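Side-chain contacts in 3-deoxy-manno-octulosonate cytidylyltransferase (PDB 1H7E), which joins the eight-carbon sugar KDO to CMP from CTP, releasing diphosphate, and so probably activates the sugar for lipopolysaccharide synthesis: residues 100-104 and 105-109; 203-207 and 208-212. One frame throughout, in Å; residues are numbered along the deposited sequence.

Contact 1 of 2, residues 100-104 and 105-109; sequences PMIRP and RDVET
Arg103 and Asp106 carry the charged part of this local contact, which lies across the first turn of a helix. Arg103 NH2 stands 2.9 Å from Asp106 OD2 in a salt bridge whose hydrogen bond is weak, bent to 125° at the hydrogen. The two flat groups are nearly perpendicular, their planes 84° apart, so this is not a paired, two-pronged bridge. A bend at chi3 (-64°) folds the arginine chain back over the turn and brings its guanidinium to the carboxylate. A water fastens the same oxygen from another direction, donating to Asp106 OD2 at 2.7 Å and accepting from Arg103 N. Were Arg103 an alanine, buried Asp106 would probably lose its cationic mate, and the carbonyls of Ala218 and Ala219 their guanidinium donors. Farther out, Arg105 lays one guanidinium face over Pro104 CB and makes a salt bridge from NH1 to Glu108 OE2, its hydrogen bond weak; that oxygen also accepts from Ala41 N.

The backbone bonds start the helix. Arg103, at the N-cap, receives Asp106 N on its carbonyl O at 2.9 Å, while Pro104 O accepts Glu108 N at 3.1 Å in the first regular helical bond. Proline suits this first turn, where its missing N-H costs no helical bond, and an aspartate three residues after the cap places negative charge where the helix dipole probably favours it.

Apolar contact is slight: Ile102 CD1 meets Val107 CG2 at 4.0 Å, the two side chains crossing at about a right angle.

The carbonyls of Ala218 and Ala219 belong to the loop after strand 212-216, so Arg103 joins it to the start of helix 104-116, while Pro100 and Met101 pack on helix 227-243 and Pro100 also reaches helix 29-38.

Contact 2 of 2, residues 203-207 and 208-212; sequences LRLMN and AGINI
Leu205 reaches from the short helix 203-207 to two isoleucines of the chain that follows it. Its CB lies 4.1 Å from Ile212 CD1. Beyond it, CG is set anti to the carbonyl carbon (chi1 -65°), and the two methyls that branch from it serve different partners: CD1 meets Ile212 CD1 at 4.0 Å, and CD2 meets Ile210 CD1 at 3.9 Å. A forked leucine suits this place, since one side chain can touch both isoleucines. Ile212 comes across Leu205 at about a right angle, and the same methyl, Ile212 CD1, also touches Met206 CG, whose flexible chain then bends at chi3.

The main chain turns sharply to bring these side chains together. Leu205 O accepts Ile210 N at 3.1 Å through a fairly straight bond (159°), with a weak second bond from Ala208 N. Met206 O takes Gly209 N at 3.0 Å, the donor standing well above the carbonyl plane. Gly209 has a positive phi of 79°, a conformation that favours glycine because it has no CB to strain the backbone. Ile210 CB sits 3.5 Å from Leu205 O, so the branched carbon of Ile210 lies beside the carbonyl that its own N-H binds.

Around this turn, Met206 and Ile212 both pack on Phe153 of strand 150-154, Ile210 and Ile212 touch Val122, and Asn207 makes backbone hydrogen bonds with the second subunit of the homodimer. A positive-phi glycine with two bonds back into the last turn defines the Schellman motif that ends helix 203-207, and the Leu205-Ile210 touch is the apolar contact that usually goes with it; the chain then enters strand 212-216.

In the fold
The two contacts mark opposite ends of helices: contact 1 opens helix 104-116, whereas contact 2 closes helix 203-207. They lie on opposite sides of the chain's centre, their own centres about 25 Å apart, and do not touch. Both are partly buried, but contact 1 is nearer the middle of the molecule, its centre about 11 Å from the centre of the chain, against about 17 Å. Its side chains meet mainly through charge, with a water helping, whereas contact 2 joins aliphatic side chains across a turn closed by backbone bonds. Strand 212-216 relates them indirectly: residues 208-212 lead into it, and the loop beyond it supplies carbonyls to contact 1. Only contact 2 also meets the second subunit.

Contact 1 of 2, residues 100-104 and 105-109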
ATOM      1  N   PRO A 100     -23.610  15.091  -7.730  1.00 36.54           N
ATOM      2  CA  PRO A 100     -23.993  16.402  -8.278  1.00 36.01           C
ATOM      3  C   PRO A 100     -23.276  17.607  -7.676  1.00 34.92           C
ATOM      4  O   PRO A 100     -23.288  18.693  -8.247  1.00 32.22           O
ATOM      5  CB  PRO A 100     -25.494  16.460  -7.981  1.00 34.97           C
ATOM      6  CG  PRO A 100     -25.588  15.748  -6.657  1.00 34.62           C
ATOM      7  CD  PRO A 100     -24.697  14.533  -6.899  1.00 35.19           C
ATOM      8  N   MET A 101     -22.658  17.422  -6.516  1.00 36.72           N
ATOM      9  CA  MET A 101     -21.991  18.534  -5.851  1.00 41.95           C
ATOM     10  C   MET A 101     -20.496  18.653  -6.114  1.00 42.13           C
ATOM     11  O   MET A 101     -19.786  19.370  -5.407  1.00 42.37           O
ATOM     12  CB  MET A 101     -22.294  18.519  -4.352  1.00 48.12           C
ATOM     13  CG  MET A 101     -23.785  18.699  -4.067  1.00 55.38           C
ATOM     14  SD  MET A 101     -24.106  19.347  -2.438  1.00 61.35           S
ATOM     15  CE  MET A 101     -23.297  20.996  -2.578  1.00 60.88           C
ATOM     16  N   ILE A 102     -20.043  17.969  -7.162  1.00 38.41           N
ATOM     17  CA  ILE A 102     -18.652  17.983  -7.587  1.00 35.02           C
ATOM     18  C   ILE A 102     -18.185  19.435  -7.795  1.00 32.94           C
ATOM     19  O   ILE A 102     -18.928  20.256  -8.325  1.00 32.94           O
ATOM     20  CB  ILE A 102     -18.504  17.167  -8.924  1.00 38.80           C
ATOM     21  CG1 ILE A 102     -17.089  17.267  -9.478  1.00 41.41           C
ATOM     22  CG2 ILE A 102     -19.462  17.678  -9.998  1.00 36.40           C
ATOM     23  CD1 ILE A 102     -16.065  16.645  -8.586  1.00 50.39           C
ATOM     24  N   ARG A 103     -16.993  19.772  -7.307  1.00 29.65           N
ATOM     25  CA  ARG A 103     -16.449  21.116  -7.494  1.00 28.63           C
ATOM     26  C   ARG A 103     -15.545  21.152  -8.720  1.00 27.11           C
ATOM     27  O   ARG A 103     -14.550  20.444  -8.772  1.00 24.65           O
ATOM     28  CB  ARG A 103     -15.612  21.564  -6.292  1.00 30.34           C
ATOM     29  CG  ARG A 103     -16.390  21.849  -5.017  1.00 34.90           C
ATOM     30  CD  ARG A 103     -15.445  22.409  -3.945  1.00 38.11           C
ATOM     31  NE  ARG A 103     -14.433  21.423  -3.560  1.00 42.32           N
ATOM     32  CZ  ARG A 103     -14.498  20.653  -2.474  1.00 42.90           C
ATOM     33  NH1 ARG A 103     -15.523  20.749  -1.628  1.00 42.05           N
ATOM     34  NH2 ARG A 103     -13.568  19.733  -2.279  1.00 41.22           N
ATOM     35  N   PRO A 104     -15.875  21.991  -9.720  1.00 28.00           N
ATOM     36  CA  PRO A 104     -15.071  22.110 -10.941  1.00 24.90           C
ATOM     37  C   PRO A 104     -13.579  22.310 -10.693  1.00 23.82           C
ATOM     38  O   PRO A 104     -12.742  21.788 -11.443  1.00 19.55           O
ATOM     39  CB  PRO A 104     -15.686  23.333 -11.621  1.00 26.37           C
ATOM     40  CG  PRO A 104     -17.140  23.165 -11.306  1.00 26.68           C
ATOM     41  CD  PRO A 104     -17.125  22.770  -9.839  1.00 25.78           C
ATOM     42  N   ARG A 105     -13.243  23.058  -9.643  1.00 22.78           N
ATOM     43  CA  ARG A 105     -11.843  23.333  -9.302  1.00 25.94           C
ATOM     44  C   ARG A 105     -11.063  22.066  -8.941  1.00 21.14           C
ATOM     45  O   ARG A 105      -9.870  21.974  -9.205  1.00 21.61           O
ATOM     46  CB  ARG A 105     -11.765  24.353  -8.153  1.00 36.75           C
ATOM     47  CG  ARG A 105     -11.088  25.705  -8.511  1.00 51.74           C
ATOM     48  CD  ARG A 105     -11.616  26.376  -9.817  1.00 61.61           C
ATOM     49  NE  ARG A 105     -13.020  26.812  -9.759  1.00 70.22           N
ATOM     50  CZ  ARG A 105     -13.832  26.903 -10.817  1.00 72.24           C
ATOM     51  NH1 ARG A 105     -13.398  26.593 -12.034  1.00 73.58           N
ATOM     52  NH2 ARG A 105     -15.097  27.272 -10.656  1.00 72.14           N
ATOM     53  N   ASP A 106     -11.740  21.082  -8.361  1.00 17.38           N
ATOM     54  CA  ASP A 106     -11.076  19.824  -7.996  1.00 19.30           C
ATOM     55  C   ASP A 106     -10.693  19.024  -9.233  1.00 18.96           C
ATOM     56  O   ASP A 106      -9.654  18.353  -9.248  1.00 14.54           O
ATOM     57  CB  ASP A 106     -11.966  18.964  -7.093  1.00 20.78           C
ATOM     58  CG  ASP A 106     -12.171  19.572  -5.716  1.00 23.88           C
ATOM     59  OD1 ASP A 106     -11.442  20.519  -5.344  1.00 22.33           O
ATOM     60  OD2 ASP A 106     -13.077  19.085  -5.014  1.00 27.71           O
ATOM     61  N   VAL A 107     -11.552  19.051 -10.253  1.00 17.22           N
ATOM     62  CA  VAL A 107     -11.250  18.332 -11.490  1.00 17.08           C
ATOM     63  C   VAL A 107     -10.074  19.036 -12.190  1.00 14.94           C
ATOM     64  O   VAL A 107      -9.201  18.384 -12.776  1.00 17.21           O
ATOM     65  CB  VAL A 107     -12.490  18.242 -12.420  1.00 18.14           C
ATOM     66  CG1 VAL A 107     -12.154  17.430 -13.659  1.00 14.27           C
ATOM     67  CG2 VAL A 107     -13.659  17.619 -11.677  1.00 18.15           C
ATOM     68  N   GLU A 108     -10.036  20.368 -12.101  1.00 16.80           N
ATOM     69  CA  GLU A 108      -8.944  21.135 -12.689  1.00 16.20           C
ATOM     70  C   GLU A 108      -7.607  20.785 -12.036  1.00 19.77           C
ATOM     71  O   GLU A 108      -6.572  20.723 -12.713  1.00 17.26           O
ATOM     72  CB  GLU A 108      -9.225  22.636 -12.585  1.00 18.66           C
ATOM     73  CG  GLU A 108     -10.265  23.104 -13.591  1.00 25.53           C
ATOM     74  CD  GLU A 108     -10.722  24.547 -13.397  1.00 28.73           C
ATOM     75  OE1 GLU A 108     -10.063  25.317 -12.663  1.00 30.02           O
ATOM     76  OE2 GLU A 108     -11.766  24.901 -13.984  1.00 27.32           O
ATOM     77  N   THR A 109      -7.637  20.547 -10.720  1.00 21.22           N
ATOM     78  CA  THR A 109      -6.441  20.166  -9.950  1.00 22.35           C
ATOM     79  C   THR A 109      -5.931  18.840 -10.494  1.00 19.07           C
ATOM     80  O   THR A 109      -4.742  18.666 -10.735  1.00 21.64           O
ATOM     81  CB  THR A 109      -6.777  19.993  -8.433  1.00 23.59           C
ATOM     82  OG1 THR A 109      -7.003  21.278  -7.844  1.00 27.51           O
ATOM     83  CG2 THR A 109      -5.640  19.301  -7.682  1.00 26.93           C
TER
HETATM   84  O   HOH W   1     -15.458  18.063  -5.623  1.00 23.78           O

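Contact 2 of 2, residues 203-207 and 208-212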
ATOM      1  N   LEU A 203      -7.246  -1.545  -7.633  1.00 10.06           N
ATOM      2  CA  LEU A 203      -6.135  -2.397  -7.238  1.00  8.58           C
ATOM      3  C   LEU A 203      -5.660  -3.217  -8.417  1.00  9.40           C
ATOM      4  O   LEU A 203      -4.552  -3.736  -8.380  1.00  8.81           O
ATOM      5  CB  LEU A 203      -6.504  -3.290  -6.038  1.00  9.21           C
ATOM      6  CG  LEU A 203      -6.752  -2.508  -4.734  1.00 10.94           C
ATOM      7  CD1 LEU A 203      -7.163  -3.458  -3.585  1.00  8.01           C
ATOM      8  CD2 LEU A 203      -5.489  -1.714  -4.370  1.00  6.75           C
ATOM      9  N   ARG A 204      -6.477  -3.332  -9.474  1.00 10.13           N
ATOM     10  CA  ARG A 204      -6.027  -4.086 -10.652  1.00 10.59           C
ATOM     11  C   ARG A 204      -4.826  -3.363 -11.269  1.00  9.26           C
ATOM     12  O   ARG A 204      -3.865  -3.996 -11.730  1.00 10.41           O
ATOM     13  CB  ARG A 204      -7.115  -4.217 -11.725  1.00 10.92           C
ATOM     14  CG  ARG A 204      -6.680  -5.134 -12.871  1.00 13.40           C
ATOM     15  CD  ARG A 204      -7.792  -5.390 -13.872  1.00 10.88           C
ATOM     16  NE  ARG A 204      -9.039  -5.756 -13.202  1.00 12.38           N
ATOM     17  CZ  ARG A 204     -10.203  -5.914 -13.819  1.00 18.58           C
ATOM     18  NH1 ARG A 204     -10.280  -5.755 -15.134  1.00 16.61           N
ATOM     19  NH2 ARG A 204     -11.305  -6.141 -13.117  1.00 15.94           N
ATOM     20  N   LEU A 205      -4.875  -2.035 -11.257  1.00  8.28           N
ATOM     21  CA  LEU A 205      -3.793  -1.220 -11.813  1.00  9.77           C
ATOM     22  C   LEU A 205      -2.505  -1.360 -10.991  1.00 12.66           C
ATOM     23  O   LEU A 205      -1.401  -1.489 -11.544  1.00  9.66           O
ATOM     24  CB  LEU A 205      -4.212   0.251 -11.847  1.00 10.08           C
ATOM     25  CG  LEU A 205      -5.385   0.568 -12.788  1.00 13.01           C
ATOM     26  CD1 LEU A 205      -5.856   1.997 -12.525  1.00 11.73           C
ATOM     27  CD2 LEU A 205      -4.971   0.393 -14.240  1.00 14.33           C
ATOM     28  N   MET A 206      -2.658  -1.317  -9.668  1.00 10.93           N
ATOM     29  CA  MET A 206      -1.525  -1.430  -8.768  1.00 10.81           C
ATOM     30  C   MET A 206      -0.849  -2.782  -8.872  1.00  8.84           C
ATOM     31  O   MET A 206       0.375  -2.876  -8.772  1.00  9.12           O
ATOM     32  CB  MET A 206      -1.966  -1.126  -7.346  1.00 10.50           C
ATOM     33  CG  MET A 206      -2.499   0.277  -7.233  1.00 14.77           C
ATOM     34  SD  MET A 206      -2.691   0.717  -5.533  1.00 23.73           S
ATOM     35  CE  MET A 206      -1.003   1.294  -5.211  1.00 16.08           C
ATOM     36  N   ASN A 207      -1.636  -3.824  -9.135  1.00  9.88           N
ATOM     37  CA  ASN A 207      -1.082  -5.169  -9.292  1.00  9.81           C
ATOM     38  C   ASN A 207      -0.071  -5.215 -10.437  1.00  9.67           C
ATOM     39  O   ASN A 207       0.946  -5.917 -10.373  1.00 12.11           O
ATOM     40  CB  ASN A 207      -2.198  -6.177  -9.584  1.00  7.96           C
ATOM     41  CG  ASN A 207      -1.690  -7.610  -9.593  1.00 14.41           C
ATOM     42  OD1 ASN A 207      -1.042  -8.049  -8.641  1.00 13.70           O
ATOM     43  ND2 ASN A 207      -1.925  -8.323 -10.694  1.00 12.84           N
ATOM     44  N   ALA A 208      -0.382  -4.470 -11.494  1.00 12.96           N
ATOM     45  CA  ALA A 208       0.446  -4.413 -12.697  1.00 15.01           C
ATOM     46  C   ALA A 208       1.568  -3.374 -12.625  1.00 14.96           C
ATOM     47  O   ALA A 208       2.270  -3.149 -13.605  1.00 15.74           O
ATOM     48  CB  ALA A 208      -0.444  -4.147 -13.913  1.00 15.52           C
ATOM     49  N   GLY A 209       1.709  -2.715 -11.481  1.00 13.28           N
ATOM     50  CA  GLY A 209       2.775  -1.735 -11.327  1.00 12.39           C
ATOM     51  C   GLY A 209       2.499  -0.379 -11.957  1.00 15.14           C
ATOM     52  O   GLY A 209       3.428   0.387 -12.223  1.00 17.40           O
ATOM     53  N   ILE A 210       1.230  -0.078 -12.217  1.00 12.30           N
ATOM     54  CA  ILE A 210       0.867   1.203 -12.809  1.00 11.00           C
ATOM     55  C   ILE A 210       0.669   2.196 -11.659  1.00 14.11           C
ATOM     56  O   ILE A 210      -0.152   1.987 -10.767  1.00 15.23           O
ATOM     57  CB  ILE A 210      -0.413   1.078 -13.647  1.00  9.18           C
ATOM     58  CG1 ILE A 210      -0.137   0.201 -14.872  1.00 13.34           C
ATOM     59  CG2 ILE A 210      -0.924   2.470 -14.058  1.00 11.99           C
ATOM     60  CD1 ILE A 210      -1.388  -0.386 -15.488  1.00 16.42           C
ATOM     61  N   ASN A 211       1.443   3.270 -11.687  1.00 12.96           N
ATOM     62  CA  ASN A 211       1.386   4.279 -10.647  1.00 14.30           C
ATOM     63  C   ASN A 211       0.132   5.138 -10.653  1.00 15.62           C
ATOM     64  O   ASN A 211      -0.329   5.580 -11.701  1.00 16.20           O
ATOM     65  CB  ASN A 211       2.616   5.185 -10.729  1.00 16.75           C
ATOM     66  CG  ASN A 211       2.666   6.190  -9.597  1.00 23.06           C
ATOM     67  OD1 ASN A 211       2.589   5.815  -8.429  1.00 22.22           O
ATOM     68  ND2 ASN A 211       2.755   7.479  -9.942  1.00 22.42           N
ATOM     69  N   ILE A 212      -0.422   5.364  -9.466  1.00 11.72           N
ATOM     70  CA  ILE A 212      -1.606   6.192  -9.336  1.00 12.22           C
ATOM     71  C   ILE A 212      -1.254   7.316  -8.362  1.00 14.70           C
ATOM     72  O   ILE A 212      -0.956   7.047  -7.193  1.00 14.30           O
ATOM     73  CB  ILE A 212      -2.799   5.398  -8.781  1.00  7.60           C
ATOM     74  CG1 ILE A 212      -3.139   4.205  -9.677  1.00  9.74           C
ATOM     75  CG2 ILE A 212      -4.006   6.329  -8.582  1.00 10.23           C
ATOM     76  CD1 ILE A 212      -4.244   3.310  -9.067  1.00 10.26           C
TER